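Local coordinates for probable conserved lipoprotein LpqI (Mycobacterium tuberculosis H37Rv, PDB 6GFV) that cleaves terminal beta-1,4-linked N-acetylglucosamine from peptidoglycan fragments as a family 3 glycoside hydrolase, feeding mycobacterial cell-wall recycling, at residues 54-59 with 86-91; 48-53 with 75-80; 128-133 with 176-181. All blocks are in the same frame, centred on the assembly; numbering follows the deposited sequence.

Interaction 1 (54-59 with 86-91); sequences TDLTIF and VSRLRS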
ATOM      1  N   THR A  54       5.338 -13.433  -9.439  1.00 13.71           N
ATOM      2  CA  THR A  54       5.746 -14.273  -8.313  1.00 13.54           C
ATOM      3  C   THR A  54       5.299 -15.736  -8.518  1.00 13.78           C
ATOM      4  O   THR A  54       4.163 -15.996  -8.895  1.00 14.00           O
ATOM      5  CB  THR A  54       5.188 -13.714  -6.978  1.00 14.06           C
ATOM      6  OG1 THR A  54       5.785 -12.436  -6.725  1.00 17.56           O
ATOM      7  CG2 THR A  54       5.501 -14.619  -5.816  1.00 12.89           C
ATOM      8  N   ASP A  55       6.218 -16.668  -8.291  1.00 14.04           N
ATOM      9  CA  ASP A  55       5.914 -18.099  -8.303  1.00 16.47           C
ATOM     10  C   ASP A  55       5.132 -18.451  -7.041  1.00 13.86           C
ATOM     11  O   ASP A  55       5.665 -18.407  -5.948  1.00 13.68           O
ATOM     12  CB  ASP A  55       7.210 -18.925  -8.391  1.00 14.68           C
ATOM     13  CG  ASP A  55       6.961 -20.419  -8.571  1.00 14.99           C
ATOM     14  OD1 ASP A  55       5.911 -20.930  -8.129  1.00 14.81           O
ATOM     15  OD2 ASP A  55       7.836 -21.086  -9.162  1.00 15.49           O
ATOM     16  N   LEU A  56       3.872 -18.813  -7.214  1.00 13.85           N
ATOM     17  CA  LEU A  56       2.987 -19.096  -6.106  1.00 13.59           C
ATOM     18  C   LEU A  56       3.330 -20.361  -5.279  1.00 13.76           C
ATOM     19  O   LEU A  56       2.714 -20.592  -4.237  1.00 14.85           O
ATOM     20  CB  LEU A  56       1.557 -19.201  -6.628  1.00 13.70           C
ATOM     21  CG  LEU A  56       0.931 -17.948  -7.252  1.00 13.55           C
ATOM     22  CD1 LEU A  56      -0.519 -18.208  -7.575  1.00 17.19           C
ATOM     23  CD2 LEU A  56       1.064 -16.737  -6.333  1.00 13.01           C
ATOM     24  N   THR A  57       4.283 -21.178  -5.715  1.00 14.11           N
ATOM     25  CA  THR A  57       4.704 -22.315  -4.887  1.00 14.30           C
ATOM     26  C   THR A  57       5.438 -21.834  -3.651  1.00 14.11           C
ATOM     27  O   THR A  57       5.726 -22.626  -2.773  1.00 14.29           O
ATOM     28  CB  THR A  57       5.626 -23.334  -5.616  1.00 14.76           C
ATOM     29  OG1 THR A  57       6.814 -22.691  -6.082  1.00 14.85           O
ATOM     30  CG2 THR A  57       4.904 -24.012  -6.778  1.00 15.11           C
ATOM     31  N   ILE A  58       5.726 -20.538  -3.581  1.00 13.83           N
ATOM     32  CA  ILE A  58       6.286 -19.942  -2.370  1.00 13.72           C
ATOM     33  C   ILE A  58       5.388 -20.219  -1.164  1.00 13.64           C
ATOM     34  O   ILE A  58       5.880 -20.282  -0.043  1.00 13.79           O
ATOM     35  CB  ILE A  58       6.516 -18.386  -2.528  1.00 13.43           C
ATOM     36  CG1 ILE A  58       7.369 -17.827  -1.388  1.00 13.50           C
ATOM     37  CG2 ILE A  58       5.206 -17.624  -2.625  1.00 13.03           C
ATOM     38  CD1 ILE A  58       7.784 -16.352  -1.560  1.00 13.32           C
ATOM     39  N   PHE A  59       4.087 -20.423  -1.389  1.00 13.52           N
ATOM     40  CA  PHE A  59       3.160 -20.663  -0.283  1.00 13.54           C
ATOM     41  C   PHE A  59       3.226 -22.100   0.260  1.00 13.99           C
ATOM     42  O   PHE A  59       2.652 -22.398   1.299  1.00 14.17           O
ATOM     43  CB  PHE A  59       1.720 -20.324  -0.698  1.00 13.37           C
ATOM     44  CG  PHE A  59       1.461 -18.830  -0.866  1.00 12.95           C
ATOM     45  CD1 PHE A  59       1.652 -17.954   0.193  1.00 12.77           C
ATOM     46  CD2 PHE A  59       1.032 -18.320  -2.073  1.00 12.82           C
ATOM     47  CE1 PHE A  59       1.428 -16.594   0.050  1.00 12.40           C
ATOM     48  CE2 PHE A  59       0.806 -16.965  -2.228  1.00 12.47           C
ATOM     49  CZ  PHE A  59       1.005 -16.098  -1.165  1.00 12.22           C
ATOM     50  N   VAL A  86      -8.246  -7.885 -11.292  1.00 16.89           N
ATOM     51  CA  VAL A  86      -7.021  -7.838 -10.494  1.00 16.47           C
ATOM     52  C   VAL A  86      -7.094  -8.824  -9.324  1.00 15.99           C
ATOM     53  O   VAL A  86      -7.432  -8.465  -8.199  1.00 15.53           O
ATOM     54  CB  VAL A  86      -6.739  -6.408  -9.964  1.00 16.21           C
ATOM     55  CG1 VAL A  86      -5.430  -6.376  -9.215  1.00 15.84           C
ATOM     56  CG2 VAL A  86      -6.692  -5.430 -11.123  1.00 16.72           C
ATOM     57  N   SER A  87      -6.771 -10.081  -9.596  1.00 16.14           N
ATOM     58  CA  SER A  87      -6.894 -11.094  -8.559  1.00 15.76           C
ATOM     59  C   SER A  87      -5.740 -12.085  -8.620  1.00 15.82           C
ATOM     60  O   SER A  87      -5.877 -13.163  -9.167  1.00 16.11           O
ATOM     61  CB  SER A  87      -8.243 -11.801  -8.685  1.00 15.89           C
ATOM     62  OG  SER A  87      -8.278 -12.999  -7.940  1.00 15.66           O
ATOM     63  N   ARG A  88      -4.598 -11.697  -8.058  1.00 15.57           N
ATOM     64  CA  ARG A  88      -3.377 -12.512  -8.104  1.00 18.29           C
ATOM     65  C   ARG A  88      -3.552 -13.953  -7.602  1.00 15.57           C
ATOM     66  O   ARG A  88      -2.959 -14.883  -8.144  1.00 15.88           O
ATOM     67  CB  ARG A  88      -2.263 -11.843  -7.299  1.00 15.34           C
ATOM     68  CG  ARG A  88      -0.927 -12.551  -7.420  1.00 17.51           C
ATOM     69  CD  ARG A  88      -0.435 -12.478  -8.852  1.00 18.44           C
ATOM     70  NE  ARG A  88       0.698 -13.347  -9.162  1.00 20.38           N
ATOM     71  CZ  ARG A  88       0.578 -14.562  -9.694  1.00 18.98           C
ATOM     72  NH1 ARG A  88      -0.624 -15.065  -9.943  1.00 16.75           N
ATOM     73  NH2 ARG A  88       1.663 -15.274  -9.965  1.00 16.99           N
ATOM     74  N   LEU A  89      -4.382 -14.136  -6.582  1.00 16.72           N
ATOM     75  CA  LEU A  89      -4.506 -15.429  -5.918  1.00 15.06           C
ATOM     76  C   LEU A  89      -5.749 -16.201  -6.349  1.00 15.27           C
ATOM     77  O   LEU A  89      -6.222 -17.083  -5.632  1.00 15.10           O
ATOM     78  CB  LEU A  89      -4.520 -15.236  -4.397  1.00 14.52           C
ATOM     79  CG  LEU A  89      -3.316 -14.519  -3.773  1.00 14.28           C
ATOM     80  CD1 LEU A  89      -3.457 -14.408  -2.246  1.00 13.79           C
ATOM     81  CD2 LEU A  89      -2.007 -15.215  -4.151  1.00 14.53           C
ATOM     82  N   ARG A  90      -6.285 -15.860  -7.514  1.00 15.67           N
ATOM     83  CA  ARG A  90      -7.491 -16.520  -8.020  1.00 15.93           C
ATOM     84  C   ARG A  90      -7.373 -18.054  -8.027  1.00 16.08           C
ATOM     85  O   ARG A  90      -8.346 -18.759  -7.780  1.00 16.07           O
ATOM     86  CB  ARG A  90      -7.825 -16.006  -9.426  1.00 16.45           C
ATOM     87  CG  ARG A  90      -6.723 -16.174 -10.451  1.00 16.87           C
ATOM     88  CD  ARG A  90      -7.097 -15.510 -11.770  1.00 17.40           C
ATOM     89  NE  ARG A  90      -6.070 -15.682 -12.788  1.00 25.29           N
ATOM     90  CZ  ARG A  90      -4.927 -15.002 -12.829  1.00 32.27           C
ATOM     91  NH1 ARG A  90      -4.645 -14.090 -11.903  1.00 35.27           N
ATOM     92  NH2 ARG A  90      -4.054 -15.237 -13.799  1.00 32.85           N
ATOM     93  N   SER A  91      -6.178 -18.562  -8.289  1.00 16.23           N
ATOM     94  CA  SER A  91      -5.984 -20.007  -8.392  1.00 16.43           C
ATOM     95  C   SER A  91      -6.107 -20.694  -7.035  1.00 17.52           C
ATOM     96  O   SER A  91      -6.286 -21.907  -6.963  1.00 18.34           O
ATOM     97  CB  SER A  91      -4.618 -20.319  -8.997  1.00 16.74           C
ATOM     98  OG  SER A  91      -3.589 -20.080  -8.052  1.00 16.39           O
TER

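Interaction 2 (48-53 with 75-80); sequences ILIGSD and LAVSVD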
ATOM      1  N   ILE A  48       7.574  -8.115   1.741  1.00 12.27           N
ATOM      2  CA  ILE A  48       7.616  -8.508   0.342  1.00 12.18           C
ATOM      3  C   ILE A  48       6.261  -8.362  -0.323  1.00 11.67           C
ATOM      4  O   ILE A  48       5.236  -8.284   0.354  1.00 11.40           O
ATOM      5  CB  ILE A  48       8.106  -9.960   0.184  1.00 12.52           C
ATOM      6  CG1 ILE A  48       7.140 -10.936   0.864  1.00 12.39           C
ATOM      7  CG2 ILE A  48       9.520 -10.096   0.714  1.00 13.14           C
ATOM      8  CD1 ILE A  48       7.546 -12.413   0.745  1.00 13.08           C
ATOM      9  N   LEU A  49       6.278  -8.308  -1.652  1.00 11.66           N
ATOM     10  CA  LEU A  49       5.086  -8.272  -2.460  1.00 11.35           C
ATOM     11  C   LEU A  49       4.947  -9.574  -3.265  1.00 11.57           C
ATOM     12  O   LEU A  49       5.872  -9.990  -3.939  1.00 11.93           O
ATOM     13  CB  LEU A  49       5.106  -7.056  -3.404  1.00 11.29           C
ATOM     14  CG  LEU A  49       4.068  -7.039  -4.525  1.00 11.19           C
ATOM     15  CD1 LEU A  49       2.663  -6.863  -3.959  1.00 10.80           C
ATOM     16  CD2 LEU A  49       4.391  -5.970  -5.541  1.00 11.33           C
ATOM     17  N   ILE A  50       3.790 -10.209  -3.161  1.00 11.41           N
ATOM     18  CA  ILE A  50       3.414 -11.289  -4.066  1.00 11.64           C
ATOM     19  C   ILE A  50       2.884 -10.632  -5.341  1.00 11.66           C
ATOM     20  O   ILE A  50       1.708 -10.317  -5.440  1.00 14.22           O
ATOM     21  CB  ILE A  50       2.367 -12.231  -3.455  1.00 11.59           C
ATOM     22  CG1 ILE A  50       2.790 -12.691  -2.055  1.00 11.62           C
ATOM     23  CG2 ILE A  50       2.146 -13.439  -4.356  1.00 21.07           C
ATOM     24  CD1 ILE A  50       4.163 -13.356  -1.997  1.00 11.96           C
ATOM     25  N   GLY A  51       3.781 -10.386  -6.292  1.00 11.98           N
ATOM     26  CA  GLY A  51       3.453  -9.616  -7.479  1.00 14.79           C
ATOM     27  C   GLY A  51       3.057 -10.485  -8.657  1.00 16.00           C
ATOM     28  O   GLY A  51       2.969 -11.696  -8.526  1.00 12.93           O
ATOM     29  N   SER A  52       2.837  -9.855  -9.811  1.00 18.91           N
ATOM     30  CA  SER A  52       2.340 -10.549 -10.998  1.00 18.62           C
ATOM     31  C   SER A  52       3.236 -11.679 -11.488  1.00 20.11           C
ATOM     32  O   SER A  52       2.751 -12.629 -12.083  1.00 18.40           O
ATOM     33  CB  SER A  52       2.135  -9.553 -12.144  1.00 28.60           C
ATOM     34  OG  SER A  52       0.963  -8.783 -11.947  1.00 35.10           O
ATOM     35  N   ASP A  53       4.539 -11.565 -11.269  1.00 19.35           N
ATOM     36  CA  ASP A  53       5.457 -12.602 -11.735  1.00 24.60           C
ATOM     37  C   ASP A  53       5.951 -13.517 -10.616  1.00 20.90           C
ATOM     38  O   ASP A  53       6.873 -14.293 -10.828  1.00 19.57           O
ATOM     39  CB  ASP A  53       6.651 -11.972 -12.444  1.00 32.69           C
ATOM     40  CG  ASP A  53       6.254 -11.261 -13.721  1.00 46.21           C
ATOM     41  OD1 ASP A  53       5.698 -11.922 -14.624  1.00 49.47           O
ATOM     42  OD2 ASP A  53       6.483 -10.036 -13.823  1.00 51.54           O
ATOM     43  N   LEU A  75       7.558 -10.258   9.425  1.00 15.06           N
ATOM     44  CA  LEU A  75       7.632  -9.813   8.040  1.00 14.36           C
ATOM     45  C   LEU A  75       6.250  -9.463   7.482  1.00 13.67           C
ATOM     46  O   LEU A  75       5.303 -10.217   7.688  1.00 13.50           O
ATOM     47  CB  LEU A  75       8.262 -10.913   7.185  1.00 14.40           C
ATOM     48  CG  LEU A  75       8.585 -10.600   5.722  1.00 13.94           C
ATOM     49  CD1 LEU A  75       9.799  -9.682   5.610  1.00 14.30           C
ATOM     50  CD2 LEU A  75       8.780 -11.868   4.913  1.00 16.46           C
ATOM     51  N   ALA A  76       6.123  -8.334   6.780  1.00 13.09           N
ATOM     52  CA  ALA A  76       4.866  -8.020   6.085  1.00 12.40           C
ATOM     53  C   ALA A  76       4.771  -8.777   4.749  1.00 12.09           C
ATOM     54  O   ALA A  76       5.743  -8.845   4.013  1.00 12.19           O
ATOM     55  CB  ALA A  76       4.733  -6.501   5.839  1.00 12.06           C
ATOM     56  N   VAL A  77       3.599  -9.326   4.436  1.00 11.81           N
ATOM     57  CA  VAL A  77       3.387  -9.999   3.151  1.00 11.60           C
ATOM     58  C   VAL A  77       2.170  -9.435   2.416  1.00 11.15           C
ATOM     59  O   VAL A  77       1.041  -9.607   2.865  1.00 11.10           O
ATOM     60  CB  VAL A  77       3.207 -11.528   3.331  1.00 11.89           C
ATOM     61  CG1 VAL A  77       3.119 -12.229   1.973  1.00 11.78           C
ATOM     62  CG2 VAL A  77       4.323 -12.095   4.176  1.00 12.42           C
ATOM     63  N   SER A  78       2.406  -8.784   1.279  1.00 10.93           N
ATOM     64  CA  SER A  78       1.343  -8.050   0.592  1.00 10.58           C
ATOM     65  C   SER A  78       1.031  -8.585  -0.811  1.00 10.60           C
ATOM     66  O   SER A  78       1.848  -9.274  -1.410  1.00 14.99           O
ATOM     67  CB  SER A  78       1.722  -6.579   0.487  1.00 10.38           C
ATOM     68  OG  SER A  78       2.817  -6.434  -0.377  1.00 13.44           O
ATOM     69  N   VAL A  79      -0.139  -8.225  -1.334  1.00 11.43           N
ATOM     70  CA  VAL A  79      -0.645  -8.741  -2.611  1.00 10.60           C
ATOM     71  C   VAL A  79      -1.736  -7.817  -3.161  1.00 10.45           C
ATOM     72  O   VAL A  79      -2.419  -7.140  -2.394  1.00 10.23           O
ATOM     73  CB  VAL A  79      -1.205 -10.184  -2.432  1.00 10.86           C
ATOM     74  CG1 VAL A  79      -2.381 -10.179  -1.479  1.00 10.82           C
ATOM     75  CG2 VAL A  79      -1.573 -10.853  -3.782  1.00 11.17           C
ATOM     76  N   ASP A  80      -1.905  -7.812  -4.481  1.00 14.08           N
ATOM     77  CA  ASP A  80      -3.032  -7.152  -5.143  1.00 14.26           C
ATOM     78  C   ASP A  80      -4.240  -8.061  -5.286  1.00 14.33           C
ATOM     79  O   ASP A  80      -4.331  -8.809  -6.252  1.00 14.72           O
ATOM     80  CB  ASP A  80      -2.634  -6.669  -6.541  1.00 28.66           C
ATOM     81  CG  ASP A  80      -1.703  -5.469  -6.514  1.00 29.62           C
ATOM     82  OD1 ASP A  80      -1.861  -4.597  -5.644  1.00 30.11           O
ATOM     83  OD2 ASP A  80      -0.800  -5.408  -7.365  1.00 37.13           O
TER
HETATM   84  O   HOH W   1      -0.149  -8.789  -6.660  1.00 17.14           O

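Interaction 3 (128-133 with 176-181); sequences ITIDFA and LPVLKH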
ATOM      1  N   ILE A 128      -0.727 -14.149   3.985  1.00 13.03           N
ATOM      2  CA  ILE A 128      -0.944 -12.751   3.601  1.00 12.56           C
ATOM      3  C   ILE A 128      -1.248 -11.907   4.841  1.00 12.53           C
ATOM      4  O   ILE A 128      -2.092 -12.288   5.647  1.00 12.80           O
ATOM      5  CB  ILE A 128      -2.120 -12.600   2.601  1.00 12.41           C
ATOM      6  CG1 ILE A 128      -1.837 -13.339   1.295  1.00 13.74           C
ATOM      7  CG2 ILE A 128      -2.417 -11.114   2.300  1.00 11.97           C
ATOM      8  CD1 ILE A 128      -0.504 -12.960   0.652  1.00 12.22           C
ATOM      9  N   THR A 129      -0.576 -10.765   4.981  1.00 12.86           N
ATOM     10  CA  THR A 129      -0.915  -9.809   6.045  1.00 12.26           C
ATOM     11  C   THR A 129      -1.535  -8.499   5.535  1.00 11.68           C
ATOM     12  O   THR A 129      -2.212  -7.801   6.296  1.00 11.48           O
ATOM     13  CB  THR A 129       0.312  -9.442   6.907  1.00 12.57           C
ATOM     14  OG1 THR A 129       1.270  -8.715   6.128  1.00 12.48           O
ATOM     15  CG2 THR A 129       0.962 -10.702   7.518  1.00 18.20           C
ATOM     16  N   ILE A 130      -1.297  -8.175   4.261  1.00 12.87           N
ATOM     17  CA  ILE A 130      -1.734  -6.902   3.658  1.00 16.47           C
ATOM     18  C   ILE A 130      -2.310  -7.124   2.267  1.00 11.07           C
ATOM     19  O   ILE A 130      -1.686  -7.794   1.439  1.00 11.39           O
ATOM     20  CB  ILE A 130      -0.568  -5.869   3.526  1.00 11.06           C
ATOM     21  CG1 ILE A 130      -0.018  -5.452   4.895  1.00 11.17           C
ATOM     22  CG2 ILE A 130      -1.024  -4.638   2.746  1.00 10.72           C
ATOM     23  CD1 ILE A 130       1.350  -4.798   4.814  1.00 11.37           C
ATOM     24  N   ASP A 131      -3.489  -6.564   2.018  1.00 10.81           N
ATOM     25  CA  ASP A 131      -4.127  -6.590   0.694  1.00 10.87           C
ATOM     26  C   ASP A 131      -4.311  -5.155   0.208  1.00 10.62           C
ATOM     27  O   ASP A 131      -4.964  -4.356   0.873  1.00 10.37           O
ATOM     28  CB  ASP A 131      -5.488  -7.299   0.741  1.00 10.98           C
ATOM     29  CG  ASP A 131      -6.162  -7.428  -0.647  1.00 11.22           C
ATOM     30  OD1 ASP A 131      -5.538  -7.150  -1.679  1.00 11.50           O
ATOM     31  OD2 ASP A 131      -7.326  -7.851  -0.695  1.00 11.38           O
ATOM     32  N   PHE A 132      -3.754  -4.849  -0.957  1.00 10.78           N
ATOM     33  CA  PHE A 132      -3.928  -3.533  -1.554  1.00 12.53           C
ATOM     34  C   PHE A 132      -5.322  -3.435  -2.180  1.00 10.75           C
ATOM     35  O   PHE A 132      -5.485  -3.535  -3.391  1.00 12.23           O
ATOM     36  CB  PHE A 132      -2.821  -3.269  -2.562  1.00 10.96           C
ATOM     37  CG  PHE A 132      -1.467  -3.195  -1.940  1.00 10.97           C
ATOM     38  CD1 PHE A 132      -1.239  -2.364  -0.852  1.00 10.66           C
ATOM     39  CD2 PHE A 132      -0.426  -3.975  -2.403  1.00 11.40           C
ATOM     40  CE1 PHE A 132      -0.003  -2.294  -0.267  1.00 10.79           C
ATOM     41  CE2 PHE A 132       0.806  -3.914  -1.808  1.00 11.52           C
ATOM     42  CZ  PHE A 132       1.025  -3.060  -0.738  1.00 11.22           C
ATOM     43  N   ALA A 133      -6.308  -3.281  -1.305  1.00 10.55           N
ATOM     44  CA  ALA A 133      -7.717  -3.147  -1.644  1.00 10.69           C
ATOM     45  C   ALA A 133      -8.451  -2.707  -0.365  1.00 10.47           C
ATOM     46  O   ALA A 133      -8.025  -3.043   0.732  1.00 11.70           O
ATOM     47  CB  ALA A 133      -8.274  -4.463  -2.195  1.00 11.08           C
ATOM     48  N   LEU A 176      -4.907  -6.441   6.705  1.00 10.96           N
ATOM     49  CA  LEU A 176      -4.934  -4.976   6.595  1.00 10.64           C
ATOM     50  C   LEU A 176      -5.462  -4.530   5.235  1.00 10.38           C
ATOM     51  O   LEU A 176      -4.846  -4.807   4.207  1.00 10.36           O
ATOM     52  CB  LEU A 176      -3.545  -4.366   6.814  1.00 10.65           C
ATOM     53  CG  LEU A 176      -3.480  -2.836   6.672  1.00 10.40           C
ATOM     54  CD1 LEU A 176      -3.976  -2.175   7.941  1.00 10.54           C
ATOM     55  CD2 LEU A 176      -2.083  -2.346   6.313  1.00 10.43           C
ATOM     56  N   PRO A 177      -6.604  -3.839   5.232  1.00 10.29           N
ATOM     57  CA  PRO A 177      -7.109  -3.214   4.008  1.00 10.14           C
ATOM     58  C   PRO A 177      -6.367  -1.913   3.669  1.00 16.31           C
ATOM     59  O   PRO A 177      -5.979  -1.175   4.574  1.00 12.72           O
ATOM     60  CB  PRO A 177      -8.566  -2.931   4.346  1.00 10.26           C
ATOM     61  CG  PRO A 177      -8.543  -2.675   5.854  1.00 10.36           C
ATOM     62  CD  PRO A 177      -7.479  -3.589   6.390  1.00 10.45           C
ATOM     63  N   VAL A 178      -6.185  -1.635   2.380  1.00  9.91           N
ATOM     64  CA  VAL A 178      -5.501  -0.431   1.956  1.00  9.81           C
ATOM     65  C   VAL A 178      -6.313   0.292   0.888  1.00  9.88           C
ATOM     66  O   VAL A 178      -6.495  -0.219  -0.213  1.00 10.06           O
ATOM     67  CB  VAL A 178      -4.085  -0.724   1.408  1.00  9.90           C
ATOM     68  CG1 VAL A 178      -3.387   0.570   1.060  1.00  9.88           C
ATOM     69  CG2 VAL A 178      -3.258  -1.482   2.438  1.00  9.96           C
ATOM     70  N   LEU A 179      -6.818   1.475   1.234  1.00  9.84           N
ATOM     71  CA  LEU A 179      -7.592   2.302   0.299  1.00 10.01           C
ATOM     72  C   LEU A 179      -6.690   2.900  -0.792  1.00 10.10           C
ATOM     73  O   LEU A 179      -5.574   3.326  -0.514  1.00 12.95           O
ATOM     74  CB  LEU A 179      -8.316   3.437   1.062  1.00 10.04           C
ATOM     75  CG  LEU A 179      -8.940   3.172   2.447  1.00 10.04           C
ATOM     76  CD1 LEU A 179      -9.509   4.470   3.044  1.00 11.05           C
ATOM     77  CD2 LEU A 179     -10.022   2.107   2.416  1.00 10.21           C
ATOM     78  N   LYS A 180      -7.186   2.945  -2.029  1.00 15.57           N
ATOM     79  CA  LYS A 180      -6.402   3.473  -3.149  1.00 10.65           C
ATOM     80  C   LYS A 180      -7.300   4.077  -4.245  1.00 11.10           C
ATOM     81  O   LYS A 180      -8.478   3.737  -4.316  1.00 11.25           O
ATOM     82  CB  LYS A 180      -5.495   2.364  -3.726  1.00 10.76           C
ATOM     83  CG  LYS A 180      -6.186   1.108  -4.252  1.00 10.98           C
ATOM     84  CD  LYS A 180      -5.159   0.003  -4.585  1.00 11.12           C
ATOM     85  CE  LYS A 180      -5.750  -1.104  -5.471  1.00 12.16           C
ATOM     86  NZ  LYS A 180      -4.802  -2.217  -5.830  1.00 11.80           N
ATOM     87  N   HIS A 181      -6.785   4.983  -5.088  1.00 11.40           N
ATOM     88  CA  HIS A 181      -5.474   5.627  -5.012  1.00 11.34           C
ATOM     89  C   HIS A 181      -5.610   7.126  -4.646  1.00 11.37           C
ATOM     90  O   HIS A 181      -6.069   7.923  -5.465  1.00 16.11           O
ATOM     91  CB  HIS A 181      -4.736   5.518  -6.357  1.00 11.86           C
ATOM     92  CG  HIS A 181      -4.750   4.145  -6.961  1.00 12.05           C
ATOM     93  ND1 HIS A 181      -5.884   3.564  -7.485  1.00 12.72           N
ATOM     94  CD2 HIS A 181      -3.760   3.243  -7.125  1.00 12.12           C
ATOM     95  CE1 HIS A 181      -5.592   2.358  -7.931  1.00 12.50           C
ATOM     96  NE2 HIS A 181      -4.311   2.136  -7.718  1.00 12.39           N
TER

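Interaction 1 (54-59 with 86-91)
Arg88 reaches across to the loop 54-59 and meets both a backbone carbonyl and the side chain of Leu56. The turn that carries it is a type I beta turn from Ser87 to Arg90. In Arg88 the chain kinks at its second torsion (chi2 64°) and then runs on to a guanidinium that has Leu56 CD2 3.9 Å above its plane, over the centre. At the edge of the same group, Arg88 NH2 gives a weak, bent hydrogen bond to Thr54 O, 2.8 Å long with an angle of 124° at the hydrogen. The stronger hold is on Arg88 NE, which donates to Gly51 O. Leu89 comes next: its CD2 lies 3.8 Å from Phe59 CE2, the two side chains crossing at about a right angle, and 4.1 Å from Leu56 CD2. Arg90 closes the turn, its N and its NH1 (3.1 Å) binding Ser87 O from opposite faces of that carbonyl. Ser91 ends the contact, with its OG 3.6 Å from Leu56 CD1. The bond from Arg88 NE to Gly51 O, the weaker one to Thr54 O and the Leu56 cover together limit the rotation of the guanidinium. Such a hold is consistent with presenting Arg88, a substrate-binding residue by similarity, in a set orientation near Asp80.

Interaction 2 (48-53 with 75-80)
Ile50 packs against Ser78, Val77 and Val79 where strands 48-50 and 76-79 run side by side in parallel, their short axes 4.7 Å apart at closest and 31° from each other. Its CB stands 3.6 Å from Ser78 O and also touches Val79 CG2. One atom further, CG1 is also 3.6 Å from Ser78 O and meets Val77 CG1 at 4.1 Å; it lies anti to the carbonyl carbon (chi1 -50°), which directs this branch back toward Val77. The end methyl, Ile50 CD1, lies 4.3 Å from the same Val77 CG1. Ile48, on the same face of the sheet, extends the apolar row by touching Val77 with CG1 and Leu75 with CD1. The other face carries Leu49, whose CD1 rests 3.6 Å from Ser78 OG. Backbone bonds set the register: Ile48 N donates to Ala76 O, Ser78 N to Ile48 O, and Ile50 N to Ser78 O at 2.8 Å. Ile48 O takes a second bond, at 3.1 Å, from Ser78 OG, so one serine grips this carbonyl with both its amide and its hydroxyl. Beyond Ile50 the strands part, and a water spans the gap, donating to Ile50 O and accepting from Asp80 N. Asp80, a substrate-binding residue by similarity, follows directly on this end of the pairing. The two strands and helix 62-69, on which Leu75 packs, form a beta-alpha-beta unit of the TIM-barrel domain; strand 26-29 adjoins 47-50 in the sheet, and strand 130-131 flanks 76-83.

Interaction 3 (128-133 with 176-181)
Backbone hydrogen bonds between Thr129, Asp131 and Leu176 begin this parallel pairing of strands 130-131 and 176-180. Leu176 N donates to Thr129 O at 3.0 Å, almost straight at 173°, and Leu176 O accepts from Asp131 N. The ladder then changes character at Phe132, the centre of an inverse gamma turn. Past it, Val178 N binds Ala133 O at 2.8 Å, approaching from above the carbonyl plane. Apolar contacts accompany these bonds. Ile130 and Leu176 lie side by side and point the same way, with Ile130 CG1 4.0 Å from Leu176 CD2, while Ile130 CG2 meets Val178 CG2 at 3.9 Å. That same methyl, Val178 CG2, touches Phe132 CD1, approaching the ring obliquely; Phe266 meets the ring edge-to-face. The polar side-chain contact belongs to Lys180, whose chain is extended beyond CG (chi3 -164°) and carries NZ to Phe132 O, 2.9 Å away. The ammonium is held by this carbonyl and by a salt bridge to the Glu82 carboxylate, with Asp80 a weaker, more distant partner. Such a setting would probably favour the charged form. By similarity Lys180 and His181 bind substrate, so the bond to Phe132 O ties the turn after strand 130-131 directly to the probable sugar-binding pocket.

The three contacts occupy neighbouring parts of one TIM-barrel domain and reach the same sheet. Centres of interactions 1 and 2 are about 9 Å apart, of 2 and 3 about 11 Å, and of 1 and 3 about 16 Å. Along the chain the segments of interactions 1 and 2 alternate, whereas interaction 3 follows both. Strand 76-83 is the common element: it pairs in parallel with 47-50 and 130-131 and antiparallel with 86-87. Interactions 1 and 3 also touch, where Ile128 packs on Phe59 and Leu89. Each contact contributes at least one residue assigned to substrate binding by similarity, Arg88, Asp80, and Lys180 with His181, so this part of the barrel probably lines the sugar site.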